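Local coordinates for protein immunomodulatory active chitinase (Trichuris suis, PDB 6G9C) that probably hydrolyses chitin as a family 18 glycoside hydrolase and is an immunomodulatory protein of the parasitic whipworm, at residues Leu186-Ala191 with Lys210-Val215. Residues are numbered along the deposited sequence; the frame is centred on the assembly and turned at random.
Sequences LLFTAA and KVLDFV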
# COMPACT_ATOMS: atom_id res chain seq x y z
N LEU A 186 -5.69 7.61 12.69
CA LEU A 186 -4.25 7.47 12.83
C LEU A 186 -3.88 7.08 14.25
O LEU A 186 -4.49 7.54 15.22
CB LEU A 186 -3.59 8.80 12.45
CG LEU A 186 -3.73 9.17 10.98
CD1 LEU A 186 -3.64 10.68 10.80
CD2 LEU A 186 -2.62 8.47 10.20
N LEU A 187 -2.87 6.20 14.36
CA LEU A 187 -2.30 5.86 15.65
C LEU A 187 -1.49 7.04 16.20
O LEU A 187 -1.01 7.90 15.46
CB LEU A 187 -1.41 4.63 15.53
CG LEU A 187 -2.16 3.38 15.07
CD1 LEU A 187 -1.19 2.24 14.73
CD2 LEU A 187 -3.17 2.96 16.12
N PHE A 188 -1.31 7.05 17.52
CA PHE A 188 -0.63 8.17 18.17
C PHE A 188 0.14 7.61 19.35
O PHE A 188 -0.45 7.14 20.32
CB PHE A 188 -1.63 9.23 18.60
CG PHE A 188 -1.01 10.41 19.30
CD1 PHE A 188 0.31 10.79 19.04
CD2 PHE A 188 -1.74 11.15 20.22
CE1 PHE A 188 0.87 11.89 19.70
CE2 PHE A 188 -1.18 12.24 20.88
CZ PHE A 188 0.13 12.61 20.63
N THR A 189 1.47 7.68 19.26
CA THR A 189 2.34 7.18 20.31
C THR A 189 3.34 8.26 20.69
O THR A 189 3.41 9.32 20.06
CB THR A 189 3.08 5.90 19.85
OG1 THR A 189 3.95 6.21 18.74
CG2 THR A 189 2.07 4.81 19.42
N ALA A 190 4.13 7.98 21.73
CA ALA A 190 5.22 8.88 22.09
C ALA A 190 6.37 8.07 22.67
O ALA A 190 6.14 7.08 23.38
CB ALA A 190 4.77 9.95 23.10
N ALA A 191 7.59 8.48 22.37
CA ALA A 191 8.77 7.96 23.05
C ALA A 191 9.06 8.87 24.23
O ALA A 191 9.06 10.10 24.08
CB ALA A 191 9.98 7.87 22.12
N LYS A 210 -4.76 8.51 28.75
CA LYS A 210 -6.07 8.54 28.12
C LYS A 210 -6.00 8.88 26.64
O LYS A 210 -6.93 8.54 25.90
CB LYS A 210 -6.97 9.54 28.86
CG LYS A 210 -7.22 9.18 30.33
CD LYS A 210 -8.26 10.08 30.99
CE LYS A 210 -8.36 9.79 32.49
NZ LYS A 210 -9.72 10.06 33.04
N VAL A 211 -4.92 9.52 26.18
CA VAL A 211 -4.87 9.99 24.80
C VAL A 211 -3.79 9.32 23.96
O VAL A 211 -3.93 9.31 22.72
CB VAL A 211 -4.71 11.53 24.73
CG1 VAL A 211 -5.90 12.22 25.41
CG2 VAL A 211 -3.41 11.96 25.35
N LEU A 212 -2.73 8.77 24.54
CA LEU A 212 -1.73 8.05 23.76
C LEU A 212 -2.10 6.58 23.65
O LEU A 212 -2.52 5.95 24.63
CB LEU A 212 -0.34 8.18 24.39
CG LEU A 212 0.22 9.60 24.43
CD1 LEU A 212 1.34 9.73 25.48
CD2 LEU A 212 0.69 10.02 23.05
N ASP A 213 -1.94 6.02 22.44
CA ASP A 213 -2.18 4.59 22.27
C ASP A 213 -1.21 3.77 23.12
O ASP A 213 -1.61 2.82 23.80
CB ASP A 213 -2.08 4.23 20.79
CG ASP A 213 -3.24 4.81 19.98
OD1 ASP A 213 -4.40 4.64 20.40
OD2 ASP A 213 -2.98 5.45 18.94
N PHE A 214 0.07 4.13 23.10
CA PHE A 214 1.03 3.56 24.05
C PHE A 214 2.26 4.47 24.07
O PHE A 214 2.36 5.40 23.28
CB PHE A 214 1.40 2.10 23.72
CG PHE A 214 1.86 1.85 22.29
CD1 PHE A 214 3.14 2.18 21.88
CD2 PHE A 214 1.02 1.22 21.38
CE1 PHE A 214 3.58 1.91 20.58
CE2 PHE A 214 1.45 0.94 20.07
CZ PHE A 214 2.74 1.29 19.67
N VAL A 215 3.18 4.19 25.00
CA VAL A 215 4.42 4.96 25.10
C VAL A 215 5.61 4.02 24.93
O VAL A 215 5.63 2.91 25.49
CB VAL A 215 4.54 5.75 26.42
CG1 VAL A 215 3.48 6.86 26.45
CG2 VAL A 215 4.45 4.84 27.66
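F188 swings its CG anti to the backbone N (chi1 179°), which sets one face of the ring beneath the CD2 methyl of L212, while D213, with CG anti to its carbonyl carbon (chi1 -69°), sends its carboxylate across to the F188 amide. There OD2 accepts the N-H of F188, 2.7 Å from N to OD2, and is met nearly along its C-O axis. The same two residues close a second link, from the D213 N to the F188 O at 2.8 Å, where the donor sits almost in line with the carbonyl. D213 thus grips both the amide and the carbonyl of F188, its carboxylate oxygen accepting the N-H much as a neighbouring strand's C=O would. OD1 of the carboxylate makes a salt bridge to R185, which helps hold the group in place.

On the side of F188, the L212 methyl CD2 stands over the middle of the phenyl face, 3.6 Å from the ring centroid, and also reaches the CB of A190; helix 160-181 packs against F188 and A190 too. On the other side of the strand the roles reverse: T189 lays its CG2 on the F214 ring, 3.6 Å from that centroid but displaced toward the rim. The OG1 of T189 turns instead to D149 on strand 147-151, and Y64 meets the F214 ring edge-to-face.

Further on, strand pairing takes over, A190 and V215 forming a parallel bridge. The bond from A190 N to F214 O is weak, at 3.5 Å, and a CA-H of V215 approaches the A190 O. T189 and F214 face the barrel interior, F188 and A190 the helical layer: two neighbouring parallel strands entering the TIM barrel of a family 18 chitinase.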